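Scyllo-inositol 2-dehydrogenase (NADP(+)) IolW (Bacillus subtilis subsp. subtilis, PDB 3GDO) catalyses the reversible, NADPH-dependent reduction of scyllo-inosose to scyllo-inositol and cannot use NADH instead. Local coordinates at residues B[128-133]-B[237-242]; B[149-154]-B[224-229]; B[246-251]-B[280-285]; B[272-277]-B[295-300]. All coordinates share one frame; numbering follows the deposited sequence.

Contact 1: residues B[128-133]-B[237-242]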
loop_
_atom_site.group_PDB
_atom_site.type_symbol
_atom_site.label_atom_id
_atom_site.label_comp_id
_atom_site.label_asym_id
_atom_site.label_seq_id
_atom_site.Cartn_x
_atom_site.Cartn_y
_atom_site.Cartn_z
ATOM N N ASP B 128 0.183 -10.333 19.452
ATOM C CA ASP B 128 -0.841 -9.293 19.249
ATOM C C ASP B 128 -2.156 -9.951 18.807
ATOM O O ASP B 128 -2.134 -10.964 18.076
ATOM C CB ASP B 128 -0.407 -8.291 18.165
ATOM C CG ASP B 128 0.452 -7.166 18.705
ATOM O OD1 ASP B 128 0.898 -7.234 19.869
ATOM O OD2 ASP B 128 0.683 -6.166 17.963
ATOM N N ASN B 129 -3.295 -9.405 19.264
ATOM C CA ASN B 129 -4.587 -9.988 18.863
ATOM C C ASN B 129 -4.753 -10.206 17.356
ATOM O O ASN B 129 -5.068 -11.317 16.909
ATOM C CB ASN B 129 -5.801 -9.257 19.487
ATOM C CG ASN B 129 -5.740 -7.718 19.414
ATOM O OD1 ASN B 129 -5.093 -7.084 18.537
ATOM N ND2 ASN B 129 -6.448 -7.109 20.342
ATOM N N ASP B 130 -4.517 -9.151 16.569
ATOM C CA ASP B 130 -4.727 -9.223 15.124
ATOM C C ASP B 130 -3.874 -10.314 14.490
ATOM O O ASP B 130 -4.380 -11.135 13.697
ATOM C CB ASP B 130 -4.505 -7.847 14.448
ATOM C CG ASP B 130 -3.287 -7.080 14.996
ATOM O OD1 ASP B 130 -2.319 -7.724 15.481
ATOM O OD2 ASP B 130 -3.279 -5.809 14.931
ATOM N N PHE B 131 -2.585 -10.336 14.838
ATOM C CA PHE B 131 -1.690 -11.341 14.297
ATOM C C PHE B 131 -2.111 -12.761 14.701
ATOM O O PHE B 131 -2.065 -13.676 13.892
ATOM C CB PHE B 131 -0.233 -11.061 14.670
ATOM C CG PHE B 131 0.746 -11.901 13.903
ATOM C CD1 PHE B 131 0.942 -11.702 12.556
ATOM C CD2 PHE B 131 1.478 -12.891 14.533
ATOM C CE1 PHE B 131 1.824 -12.486 11.843
ATOM C CE2 PHE B 131 2.359 -13.691 13.836
ATOM C CZ PHE B 131 2.551 -13.481 12.485
ATOM N N LEU B 132 -2.575 -12.927 15.926
ATOM C CA LEU B 132 -3.022 -14.226 16.367
ATOM C C LEU B 132 -4.217 -14.643 15.533
ATOM O O LEU B 132 -4.316 -15.814 15.143
ATOM C CB LEU B 132 -3.373 -14.224 17.868
ATOM C CG LEU B 132 -2.158 -14.252 18.820
ATOM C CD1 LEU B 132 -2.661 -14.342 20.257
ATOM C CD2 LEU B 132 -1.156 -15.408 18.486
ATOM N N THR B 133 -5.104 -13.681 15.268
ATOM C CA THR B 133 -6.312 -13.924 14.462
ATOM C C THR B 133 -5.951 -14.427 13.060
ATOM O O THR B 133 -6.458 -15.468 12.634
ATOM C CB THR B 133 -7.161 -12.672 14.400
ATOM O OG1 THR B 133 -7.390 -12.215 15.738
ATOM C CG2 THR B 133 -8.498 -12.905 13.628
ATOM N N PRO B 237 -6.311 0.418 6.615
ATOM C CA PRO B 237 -6.136 -0.871 7.274
ATOM C C PRO B 237 -4.661 -1.172 7.661
ATOM O O PRO B 237 -3.700 -0.782 6.941
ATOM C CB PRO B 237 -6.545 -1.860 6.209
ATOM C CG PRO B 237 -7.119 -1.081 5.073
ATOM C CD PRO B 237 -6.823 0.318 5.241
ATOM N N ARG B 238 -4.502 -1.785 8.827
ATOM C CA ARG B 238 -3.205 -2.325 9.296
ATOM C C ARG B 238 -2.816 -3.506 8.395
ATOM O O ARG B 238 -1.693 -3.548 7.878
ATOM C CB ARG B 238 -3.273 -2.754 10.760
ATOM C CG ARG B 238 -1.940 -3.373 11.268
ATOM C CD ARG B 238 -1.869 -3.418 12.789
ATOM N NE ARG B 238 -0.682 -4.139 13.304
ATOM C CZ ARG B 238 0.447 -3.567 13.737
ATOM N NH1 ARG B 238 0.615 -2.230 13.679
ATOM N NH2 ARG B 238 1.429 -4.339 14.232
ATOM N N TYR B 239 -3.750 -4.429 8.185
ATOM C CA TYR B 239 -3.551 -5.607 7.312
ATOM C C TYR B 239 -4.488 -5.644 6.126
ATOM O O TYR B 239 -5.694 -5.474 6.260
ATOM C CB TYR B 239 -3.725 -6.952 8.074
ATOM C CG TYR B 239 -2.778 -7.081 9.253
ATOM C CD1 TYR B 239 -1.478 -7.579 9.069
ATOM C CD2 TYR B 239 -3.147 -6.648 10.513
ATOM C CE1 TYR B 239 -0.586 -7.672 10.126
ATOM C CE2 TYR B 239 -2.252 -6.724 11.578
ATOM C CZ TYR B 239 -0.968 -7.230 11.367
ATOM O OH TYR B 239 -0.064 -7.302 12.413
ATOM N N GLN B 240 -3.917 -5.944 4.974
ATOM C CA GLN B 240 -4.676 -6.326 3.808
ATOM C C GLN B 240 -3.992 -7.541 3.237
ATOM O O GLN B 240 -2.832 -7.472 2.716
ATOM C CB GLN B 240 -4.712 -5.191 2.754
ATOM C CG GLN B 240 -5.317 -3.878 3.269
ATOM C CD GLN B 240 -5.128 -2.689 2.309
ATOM O OE1 GLN B 240 -5.715 -2.636 1.237
ATOM N NE2 GLN B 240 -4.321 -1.716 2.728
ATOM N N ILE B 241 -4.709 -8.660 3.301
ATOM C CA ILE B 241 -4.132 -9.930 2.884
ATOM C C ILE B 241 -5.008 -10.638 1.857
ATOM O O ILE B 241 -6.180 -10.920 2.151
ATOM C CB ILE B 241 -3.935 -10.873 4.095
ATOM C CG1 ILE B 241 -3.224 -10.170 5.255
ATOM C CG2 ILE B 241 -3.152 -12.134 3.654
ATOM C CD1 ILE B 241 -3.189 -11.008 6.558
ATOM N N HIS B 242 -4.439 -10.958 0.698
ATOM C CA HIS B 242 -5.183 -11.563 -0.417
ATOM C C HIS B 242 -4.625 -12.922 -0.775
ATOM O O HIS B 242 -3.411 -13.053 -1.067
ATOM C CB HIS B 242 -5.163 -10.659 -1.664
ATOM C CG HIS B 242 -5.494 -9.234 -1.359
ATOM N ND1 HIS B 242 -6.667 -8.873 -0.734
ATOM C CD2 HIS B 242 -4.806 -8.078 -1.588
ATOM C CE1 HIS B 242 -6.673 -7.559 -0.546
ATOM N NE2 HIS B 242 -5.550 -7.055 -1.040
HETATM O O HOH W 1 0.405 -6.764 15.277
#

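Contact 2: residues B[149-154]-B[224-229]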
loop_
_atom_site.group_PDB
_atom_site.type_symbol
_atom_site.label_atom_id
_atom_site.label_comp_id
_atom_site.label_asym_id
_atom_site.label_seq_id
_atom_site.Cartn_x
_atom_site.Cartn_y
_atom_site.Cartn_z
ATOM N N TYR B 149 0.450 -9.465 0.728
ATOM C CA TYR B 149 0.434 -9.320 2.201
ATOM C C TYR B 149 0.941 -7.931 2.522
ATOM O O TYR B 149 2.152 -7.641 2.396
ATOM C CB TYR B 149 1.336 -10.413 2.850
ATOM C CG TYR B 149 1.393 -10.352 4.371
ATOM C CD1 TYR B 149 0.394 -10.944 5.161
ATOM C CD2 TYR B 149 2.467 -9.737 5.028
ATOM C CE1 TYR B 149 0.451 -10.893 6.565
ATOM C CE2 TYR B 149 2.554 -9.702 6.422
ATOM C CZ TYR B 149 1.546 -10.261 7.184
ATOM O OH TYR B 149 1.642 -10.187 8.548
ATOM N N GLN B 150 0.022 -7.043 2.868
ATOM C CA GLN B 150 0.351 -5.601 2.941
ATOM C C GLN B 150 0.033 -5.116 4.315
ATOM O O GLN B 150 -1.108 -5.276 4.791
ATOM C CB GLN B 150 -0.471 -4.776 1.939
ATOM C CG GLN B 150 -0.086 -5.021 0.503
ATOM C CD GLN B 150 -0.978 -4.259 -0.492
ATOM O OE1 GLN B 150 -2.116 -3.872 -0.168
ATOM N NE2 GLN B 150 -0.470 -4.073 -1.723
ATOM N N VAL B 151 1.040 -4.556 4.969
ATOM C CA VAL B 151 0.885 -4.163 6.379
ATOM C C VAL B 151 1.307 -2.716 6.511
ATOM O O VAL B 151 2.384 -2.322 5.995
ATOM C CB VAL B 151 1.742 -5.073 7.349
ATOM C CG1 VAL B 151 1.415 -4.762 8.777
ATOM C CG2 VAL B 151 1.460 -6.548 7.050
ATOM N N SER B 152 0.471 -1.906 7.144
ATOM C CA SER B 152 0.924 -0.520 7.414
ATOM C C SER B 152 0.984 -0.176 8.867
ATOM O O SER B 152 0.207 -0.680 9.681
ATOM C CB SER B 152 0.128 0.532 6.640
ATOM O OG SER B 152 -1.120 0.763 7.215
ATOM N N TYR B 153 1.920 0.682 9.228
ATOM C CA TYR B 153 2.160 0.954 10.648
ATOM C C TYR B 153 2.516 2.422 10.774
ATOM O O TYR B 153 3.683 2.796 10.767
ATOM C CB TYR B 153 3.335 0.102 11.127
ATOM C CG TYR B 153 3.464 -0.093 12.629
ATOM C CD1 TYR B 153 4.230 -1.163 13.136
ATOM C CD2 TYR B 153 2.812 0.749 13.549
ATOM C CE1 TYR B 153 4.360 -1.350 14.497
ATOM C CE2 TYR B 153 2.918 0.546 14.919
ATOM C CZ TYR B 153 3.717 -0.497 15.380
ATOM O OH TYR B 153 3.881 -0.708 16.713
ATOM N N ASN B 154 1.487 3.249 10.879
ATOM C CA ASN B 154 1.636 4.669 10.680
ATOM C C ASN B 154 1.495 5.364 12.001
ATOM O O ASN B 154 0.952 4.803 12.937
ATOM C CB ASN B 154 0.533 5.185 9.762
ATOM C CG ASN B 154 0.639 4.682 8.368
ATOM O OD1 ASN B 154 1.685 4.779 7.707
ATOM N ND2 ASN B 154 -0.465 4.190 7.868
ATOM N N ALA B 224 5.160 -9.131 -0.299
ATOM C CA ALA B 224 4.876 -8.674 1.064
ATOM C C ALA B 224 5.295 -7.227 1.063
ATOM O O ALA B 224 6.437 -6.917 0.656
ATOM C CB ALA B 224 5.675 -9.484 2.108
ATOM N N ILE B 225 4.383 -6.333 1.473
ATOM C CA ILE B 225 4.649 -4.897 1.366
ATOM C C ILE B 225 4.507 -4.345 2.777
ATOM O O ILE B 225 3.437 -4.498 3.367
ATOM C CB ILE B 225 3.616 -4.161 0.452
ATOM C CG1 ILE B 225 3.488 -4.757 -0.966
ATOM C CG2 ILE B 225 3.834 -2.611 0.492
ATOM C CD1 ILE B 225 4.713 -4.840 -1.767
ATOM N N LEU B 226 5.550 -3.701 3.311
ATOM C CA LEU B 226 5.523 -3.252 4.715
ATOM C C LEU B 226 5.915 -1.801 4.737
ATOM O O LEU B 226 6.972 -1.428 4.194
ATOM C CB LEU B 226 6.501 -4.040 5.591
ATOM C CG LEU B 226 6.378 -5.557 5.537
ATOM C CD1 LEU B 226 7.648 -6.196 6.134
ATOM C CD2 LEU B 226 5.133 -6.006 6.283
ATOM N N TYR B 227 5.034 -0.971 5.301
ATOM C CA TYR B 227 5.229 0.461 5.179
ATOM C C TYR B 227 4.678 1.196 6.366
ATOM O O TYR B 227 3.825 0.674 7.106
ATOM C CB TYR B 227 4.643 0.982 3.856
ATOM C CG TYR B 227 3.146 0.914 3.744
ATOM C CD1 TYR B 227 2.357 2.003 4.143
ATOM C CD2 TYR B 227 2.503 -0.248 3.232
ATOM C CE1 TYR B 227 0.989 1.957 4.035
ATOM C CE2 TYR B 227 1.099 -0.302 3.124
ATOM C CZ TYR B 227 0.354 0.814 3.522
ATOM O OH TYR B 227 -1.023 0.824 3.433
ATOM N N GLY B 228 5.151 2.414 6.535
ATOM C CA GLY B 228 4.863 3.191 7.728
ATOM C C GLY B 228 5.264 4.626 7.481
ATOM O O GLY B 228 6.370 4.883 6.971
ATOM N N GLY B 229 4.360 5.553 7.790
ATOM C CA GLY B 229 4.740 6.989 7.855
ATOM C C GLY B 229 4.472 7.670 9.182
ATOM O O GLY B 229 3.794 7.112 10.074
HETATM O O HOH W 2 5.160 5.103 11.340
#

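Contact 3: residues B[246-251]-B[280-285]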
loop_
_atom_site.group_PDB
_atom_site.type_symbol
_atom_site.label_atom_id
_atom_site.label_comp_id
_atom_site.label_asym_id
_atom_site.label_seq_id
_atom_site.Cartn_x
_atom_site.Cartn_y
_atom_site.Cartn_z
ATOM N N SER B 246 -9.892 -15.739 -0.842
ATOM C CA SER B 246 -10.293 -14.882 0.252
ATOM C C SER B 246 -9.305 -13.739 0.487
ATOM O O SER B 246 -8.148 -13.798 0.051
ATOM C CB SER B 246 -10.441 -15.722 1.518
ATOM O OG SER B 246 -9.273 -16.493 1.710
ATOM N N SER B 247 -9.808 -12.717 1.173
ATOM C CA SER B 247 -9.097 -11.504 1.572
ATOM C C SER B 247 -9.447 -11.231 3.023
ATOM O O SER B 247 -10.635 -11.392 3.438
ATOM C CB SER B 247 -9.602 -10.305 0.778
ATOM O OG SER B 247 -9.109 -10.267 -0.536
ATOM N N PHE B 248 -8.446 -10.812 3.793
ATOM C CA PHE B 248 -8.662 -10.371 5.178
ATOM C C PHE B 248 -8.219 -8.931 5.276
ATOM O O PHE B 248 -7.070 -8.609 4.927
ATOM C CB PHE B 248 -7.883 -11.255 6.162
ATOM C CG PHE B 248 -8.247 -11.036 7.619
ATOM C CD1 PHE B 248 -9.551 -11.268 8.070
ATOM C CD2 PHE B 248 -7.277 -10.614 8.539
ATOM C CE1 PHE B 248 -9.899 -11.070 9.405
ATOM C CE2 PHE B 248 -7.596 -10.408 9.879
ATOM C CZ PHE B 248 -8.922 -10.639 10.328
ATOM N N ILE B 249 -9.124 -8.042 5.686
ATOM C CA ILE B 249 -8.790 -6.601 5.789
ATOM C C ILE B 249 -9.119 -6.166 7.182
ATOM O O ILE B 249 -10.247 -6.386 7.640
ATOM C CB ILE B 249 -9.595 -5.689 4.862
ATOM C CG1 ILE B 249 -9.582 -6.152 3.383
ATOM C CG2 ILE B 249 -9.154 -4.208 5.056
ATOM C CD1 ILE B 249 -8.277 -6.195 2.762
ATOM N N LYS B 250 -8.160 -5.566 7.880
ATOM C CA LYS B 250 -8.403 -5.208 9.277
ATOM C C LYS B 250 -7.734 -3.908 9.680
ATOM O O LYS B 250 -6.561 -3.668 9.312
ATOM C CB LYS B 250 -7.925 -6.349 10.202
ATOM C CG LYS B 250 -8.235 -6.069 11.686
ATOM C CD LYS B 250 -7.847 -7.268 12.612
ATOM C CE LYS B 250 -8.252 -6.995 14.067
ATOM N NZ LYS B 250 -7.892 -5.553 14.548
ATOM N N TYR B 251 -8.458 -3.105 10.456
ATOM C CA TYR B 251 -7.929 -1.879 11.065
ATOM C C TYR B 251 -7.564 -2.088 12.549
ATOM O O TYR B 251 -8.036 -3.013 13.191
ATOM C CB TYR B 251 -8.957 -0.744 11.003
ATOM C CG TYR B 251 -9.340 -0.231 9.618
ATOM C CD1 TYR B 251 -8.983 1.071 9.228
ATOM C CD2 TYR B 251 -10.044 -1.035 8.722
ATOM C CE1 TYR B 251 -9.312 1.585 7.970
ATOM C CE2 TYR B 251 -10.412 -0.538 7.435
ATOM C CZ TYR B 251 -10.036 0.783 7.084
ATOM O OH TYR B 251 -10.378 1.302 5.878
ATOM N N GLY B 280 -11.582 -7.731 12.147
ATOM C CA GLY B 280 -11.297 -7.824 10.727
ATOM C C GLY B 280 -12.465 -8.358 9.900
ATOM O O GLY B 280 -13.318 -9.076 10.416
ATOM N N LYS B 281 -12.501 -7.996 8.617
ATOM C CA LYS B 281 -13.448 -8.587 7.668
ATOM C C LYS B 281 -12.770 -9.569 6.740
ATOM O O LYS B 281 -11.769 -9.239 6.073
ATOM C CB LYS B 281 -14.186 -7.504 6.867
ATOM C CG LYS B 281 -14.850 -6.504 7.793
ATOM C CD LYS B 281 -15.738 -5.488 7.094
ATOM C CE LYS B 281 -16.626 -4.795 8.149
ATOM N NZ LYS B 281 -17.454 -3.688 7.577
ATOM N N LEU B 282 -13.322 -10.781 6.718
ATOM C CA LEU B 282 -12.890 -11.825 5.814
ATOM C C LEU B 282 -13.917 -11.940 4.700
ATOM O O LEU B 282 -15.111 -12.137 4.955
ATOM C CB LEU B 282 -12.762 -13.180 6.539
ATOM C CG LEU B 282 -12.273 -14.378 5.720
ATOM C CD1 LEU B 282 -10.763 -14.352 5.517
ATOM C CD2 LEU B 282 -12.685 -15.693 6.380
ATOM N N THR B 283 -13.436 -11.824 3.472
ATOM C CA THR B 283 -14.259 -11.984 2.284
ATOM C C THR B 283 -13.834 -13.265 1.592
ATOM O O THR B 283 -12.640 -13.457 1.345
ATOM C CB THR B 283 -14.084 -10.802 1.371
ATOM O OG1 THR B 283 -14.578 -9.651 2.049
ATOM C CG2 THR B 283 -14.859 -10.984 0.076
ATOM N N THR B 284 -14.815 -14.145 1.336
ATOM C CA THR B 284 -14.583 -15.422 0.651
ATOM C C THR B 284 -15.413 -15.565 -0.635
ATOM O O THR B 284 -16.613 -15.276 -0.648
ATOM C CB THR B 284 -14.834 -16.630 1.598
ATOM O OG1 THR B 284 -14.076 -16.449 2.802
ATOM C CG2 THR B 284 -14.415 -17.924 0.940
ATOM N N ILE B 285 -14.754 -15.996 -1.704
ATOM C CA ILE B 285 -15.428 -16.243 -2.969
ATOM C C ILE B 285 -15.335 -17.703 -3.417
ATOM O O ILE B 285 -14.249 -18.196 -3.750
ATOM C CB ILE B 285 -14.948 -15.305 -4.135
ATOM C CG1 ILE B 285 -14.792 -13.851 -3.643
ATOM C CG2 ILE B 285 -15.919 -15.409 -5.338
ATOM C CD1 ILE B 285 -14.840 -12.746 -4.711
#

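Contact 4: residues B[272-277]-B[295-300]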
loop_
_atom_site.group_PDB
_atom_site.type_symbol
_atom_site.label_atom_id
_atom_site.label_comp_id
_atom_site.label_asym_id
_atom_site.label_seq_id
_atom_site.Cartn_x
_atom_site.Cartn_y
_atom_site.Cartn_z
ATOM N N GLY B 272 -6.375 -8.565 26.586
ATOM C CA GLY B 272 -5.971 -8.563 25.172
ATOM C C GLY B 272 -7.116 -8.591 24.169
ATOM O O GLY B 272 -6.880 -8.728 22.964
ATOM N N ALA B 273 -8.353 -8.459 24.666
ATOM C CA ALA B 273 -9.556 -8.460 23.810
ATOM C C ALA B 273 -9.528 -7.267 22.839
ATOM O O ALA B 273 -9.138 -6.160 23.207
ATOM C CB ALA B 273 -10.835 -8.404 24.656
ATOM N N ASP B 274 -9.962 -7.506 21.619
ATOM C CA ASP B 274 -10.053 -6.447 20.630
ATOM C C ASP B 274 -11.396 -5.740 20.789
ATOM O O ASP B 274 -12.320 -6.275 21.424
ATOM C CB ASP B 274 -9.897 -7.048 19.226
ATOM C CG ASP B 274 -9.372 -6.029 18.184
ATOM O OD1 ASP B 274 -9.225 -4.844 18.525
ATOM O OD2 ASP B 274 -9.143 -6.433 17.022
ATOM N N VAL B 275 -11.479 -4.523 20.263
ATOM C CA VAL B 275 -12.724 -3.758 20.208
ATOM C C VAL B 275 -13.562 -4.234 18.995
ATOM O O VAL B 275 -13.030 -4.338 17.893
ATOM C CB VAL B 275 -12.435 -2.225 20.094
ATOM C CG1 VAL B 275 -13.682 -1.451 20.358
ATOM C CG2 VAL B 275 -11.369 -1.788 21.098
ATOM N N PRO B 276 -14.862 -4.554 19.201
ATOM C CA PRO B 276 -15.754 -5.043 18.124
ATOM C C PRO B 276 -15.757 -4.225 16.831
ATOM O O PRO B 276 -15.925 -4.791 15.759
ATOM C CB PRO B 276 -17.138 -4.991 18.768
ATOM C CG PRO B 276 -16.858 -5.258 20.227
ATOM C CD PRO B 276 -15.542 -4.553 20.516
ATOM N N GLU B 277 -15.565 -2.912 16.937
ATOM C CA GLU B 277 -15.553 -2.047 15.760
ATOM C C GLU B 277 -14.333 -2.344 14.906
ATOM O O GLU B 277 -14.327 -2.034 13.717
ATOM C CB GLU B 277 -15.631 -0.551 16.109
ATOM C CG GLU B 277 -15.163 -0.134 17.548
ATOM C CD GLU B 277 -16.221 -0.405 18.662
ATOM O OE1 GLU B 277 -16.009 0.029 19.821
ATOM O OE2 GLU B 277 -17.267 -1.046 18.395
ATOM N N ILE B 295 -14.758 -11.201 11.678
ATOM C CA ILE B 295 -14.057 -12.207 12.504
ATOM C C ILE B 295 -13.675 -11.648 13.886
ATOM O O ILE B 295 -12.822 -10.750 13.975
ATOM C CB ILE B 295 -12.778 -12.746 11.814
ATOM C CG1 ILE B 295 -13.053 -13.153 10.358
ATOM C CG2 ILE B 295 -12.169 -13.903 12.610
ATOM C CD1 ILE B 295 -13.972 -14.368 10.180
ATOM N N PRO B 296 -14.315 -12.153 14.973
ATOM C CA PRO B 296 -13.903 -11.661 16.299
ATOM C C PRO B 296 -12.436 -12.036 16.544
ATOM O O PRO B 296 -12.042 -13.162 16.282
ATOM C CB PRO B 296 -14.870 -12.381 17.281
ATOM C CG PRO B 296 -16.029 -12.871 16.394
ATOM C CD PRO B 296 -15.372 -13.186 15.065
ATOM N N SER B 297 -11.623 -11.073 16.970
ATOM C CA SER B 297 -10.183 -11.294 17.101
ATOM C C SER B 297 -9.863 -12.256 18.257
ATOM O O SER B 297 -10.497 -12.182 19.297
ATOM C CB SER B 297 -9.473 -9.954 17.334
ATOM O OG SER B 297 -9.873 -8.966 16.391
ATOM N N VAL B 298 -8.901 -13.156 18.073
ATOM C CA VAL B 298 -8.318 -13.933 19.195
ATOM C C VAL B 298 -7.727 -12.916 20.178
ATOM O O VAL B 298 -7.136 -11.929 19.741
ATOM C CB VAL B 298 -7.183 -14.845 18.705
ATOM C CG1 VAL B 298 -6.506 -15.586 19.878
ATOM C CG2 VAL B 298 -7.703 -15.835 17.677
ATOM N N ASN B 299 -7.911 -13.120 21.478
ATOM C CA ASN B 299 -7.335 -12.240 22.493
ATOM C C ASN B 299 -5.809 -12.179 22.372
ATOM O O ASN B 299 -5.188 -13.175 22.114
ATOM C CB ASN B 299 -7.772 -12.662 23.917
ATOM C CG ASN B 299 -9.240 -12.293 24.215
ATOM O OD1 ASN B 299 -10.086 -12.381 23.331
ATOM N ND2 ASN B 299 -9.535 -11.875 25.447
ATOM N N GLY B 300 -5.217 -11.000 22.515
ATOM C CA GLY B 300 -3.754 -10.887 22.509
ATOM C C GLY B 300 -3.204 -11.517 23.789
ATOM O O GLY B 300 -3.863 -11.455 24.849
#

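Contact 1: residues B[128-133]-B[237-242]
D130, in the first turn of helix 129-139, and Y239, at the start of strand 239-243, make the closest backbone approach, 8.7 Å between their CA atoms. No direct hydrogen bond crosses between the segments, so side chains and one water bridge the space. At the strand end R238 and Y239 both face K250 in a classic beta bulge, which sends both long side chains toward the helix. D130 CG sits between its backbone N and carbonyl carbon (chi1 42°). The carboxylate thus turned gives its OD1, through the anti lone pair, to F131 N at 2.7 Å, while OD2 forms a salt bridge with R238 NE at 3.5 Å. Carboxylate and guanidinium planes are almost parallel, 3° apart, although the two side chains cross at about a right angle. D130 OD2 lies in the plane of the Y239 ring at its edge, with Y239 CE2 3.6 Å from D130 CG; the ring and carboxylate planes are 73° apart. R238, extended from CG to NE, makes a weak hydrogen bond from NE to Y239 OH. A water accepts from R238 NH2 at 2.8 Å and lies within bonding distance of D128 OD2, D130 OD1 and Y239 OH, more acceptors than it can serve at once. Y239 OH is also paired with Q185, and D128 OD1 with Y302. F131 leans on Q185, H188 and L189 of helix 174-190, joining the two helices, while Y239 packs on Y149 and V151 of strand 146-152 and R238 makes a cation-pi contact with Y153.

Contact 2: residues B[149-154]-B[224-229]
Y227 and S152 both set their first side-chain atom between backbone N and carbonyl carbon (chi1 67° for Y227 CG, 77° for S152 OG). The tyrosine ring thereby tilts toward the neighbouring strand, and S152 CB lies over one of its faces, offset toward the rim, as a CH-pi contact whose exact spacing is doubtful. S152 OG is engaged elsewhere, by P237 O. On the other side of the sheet V151 and L226 run side by side, L226 CD2 3.7 Å from V151 CB. Q150 and I225, on the same face as S152 and Y227, also lie side by side, with Q150 CG 3.8 Å from I225 CB. The strands themselves are parallel, 6° apart, and alternate their bonds: I225 N to Y149 O at 2.7 Å, V151 N to I225 O, Y227 N to V151 O, Y153 N to Y227 O. Past the last backbone bond N154 OD1 takes over, receiving G229 N on a lone pair at 2.8 Å, and a water donates to both Y153 O and G229 O. Y149 and L226 lie against helix 174-190, while Q150, I225 and Y227 pack on the second subunit. This is a parallel pair inside the largely antiparallel sheet of the Gfo/Idh/MocA C-terminal domain.

Contact 3: residues B[246-251]-B[280-285]
F248 and K250 both pack against G280 CA, from directions about a right angle apart. The ring of F248, its CG anti to the backbone N (chi1 -169°), reaches across to strand 280-286, with CZ 3.7 Å from G280 CA and CD1 4.0 Å from L282 CB. A side chain at G280 would collide with that ring. The methylenes of K250 run alongside the same glycine, CG 3.7 Å from G280 CA, and a bend at the last torsion (chi4 -45°) turns NZ to Y251 O at 2.9 Å. NZ also bonds to F278 O and forms a salt bridge with D274. A methionine in place of K250 would probably leave D274 without its counter-charge and the carbonyls of Y251 and F278 without this donor. Further along, S246 CB faces T284 OG1 on the F248 side of the sheet. Backbone bonds hold the register: S247 and T283 exchange a mutual pair, T283 N to S247 O being 2.8 Å, and I249 and K281 do the same. The strand axes come within 4.6 Å at 164°. F248 packs on T133, I134 and L137 of helix 129-139, whereas S247, I249 and T283 touch P233 or A234 of the second subunit. Such an antiparallel pair, helix-covered on one face and subunit-covered on the other, fits the alpha/beta C-terminal domain of this family, whose sheet commonly packs on a second subunit.

Contact 4: residues B[272-277]-B[295-300]
G272 and G300 bring two irregular segments within 4.2 Å at their CA atoms, and G300 N donates to G272 O at 2.9 Å. The N-H points almost straight at the oxygen, 175°, yet the donor stands well above the carbonyl plane and on no lone pair. G272 has a positive phi, and a CB there would run into G300 O. N129 of helix 129-139 gives a second donor to G272 O. Two residues on from G272, D274 meets S297, which lies three before G300: the serine OG donates to the anti lone pair of D274 OD2 at 2.7 Å, and S297 CB sits 3.5 Å from D274 CB. The carboxylate reaches the serine because its CG is anti to the backbone N (chi1 -155°). OD2 also forms a salt bridge with K250 NZ, while OD1 is met by V275 N from above the carboxylate plane. With an alanine in place of D274, S297 OG and K250 NZ are likely to lose their shared acceptor. The amide of N299 lies beside A273, with ND2 3.8 Å from A273 CB, and is held by W271 O. V298 N bonds to T133 OG1 of helix 129-139. The two segments flank the edge hairpin of strands 280-286 and 289-295: one leads into it, the other leaves it for helix 303-315, and this loop-loop contact draws its two ends together.

Contacts 1, 2 and 3 meet in one mixed sheet. Strand 239-243 of contact 1 joins contact 2 through R238 O to S152 N at 2.8 Å and contact 3 through I241 O to F248 N, also 2.8 Å. Contacts 2 and 3 do not touch, their centres being about 17 Å apart. Contact 4 lies off the sheet's end: K250 NZ of contact 3 reaches D274 OD2 at 2.9 Å, and T133 OG1 of contact 1 meets V298 N at 2.9 Å. From contact 2 it is about 13 Å at the nearest atoms. Contacts 1 to 3 touch the second subunit. The cofactor is expected on the Rossmann domain, as in relatives.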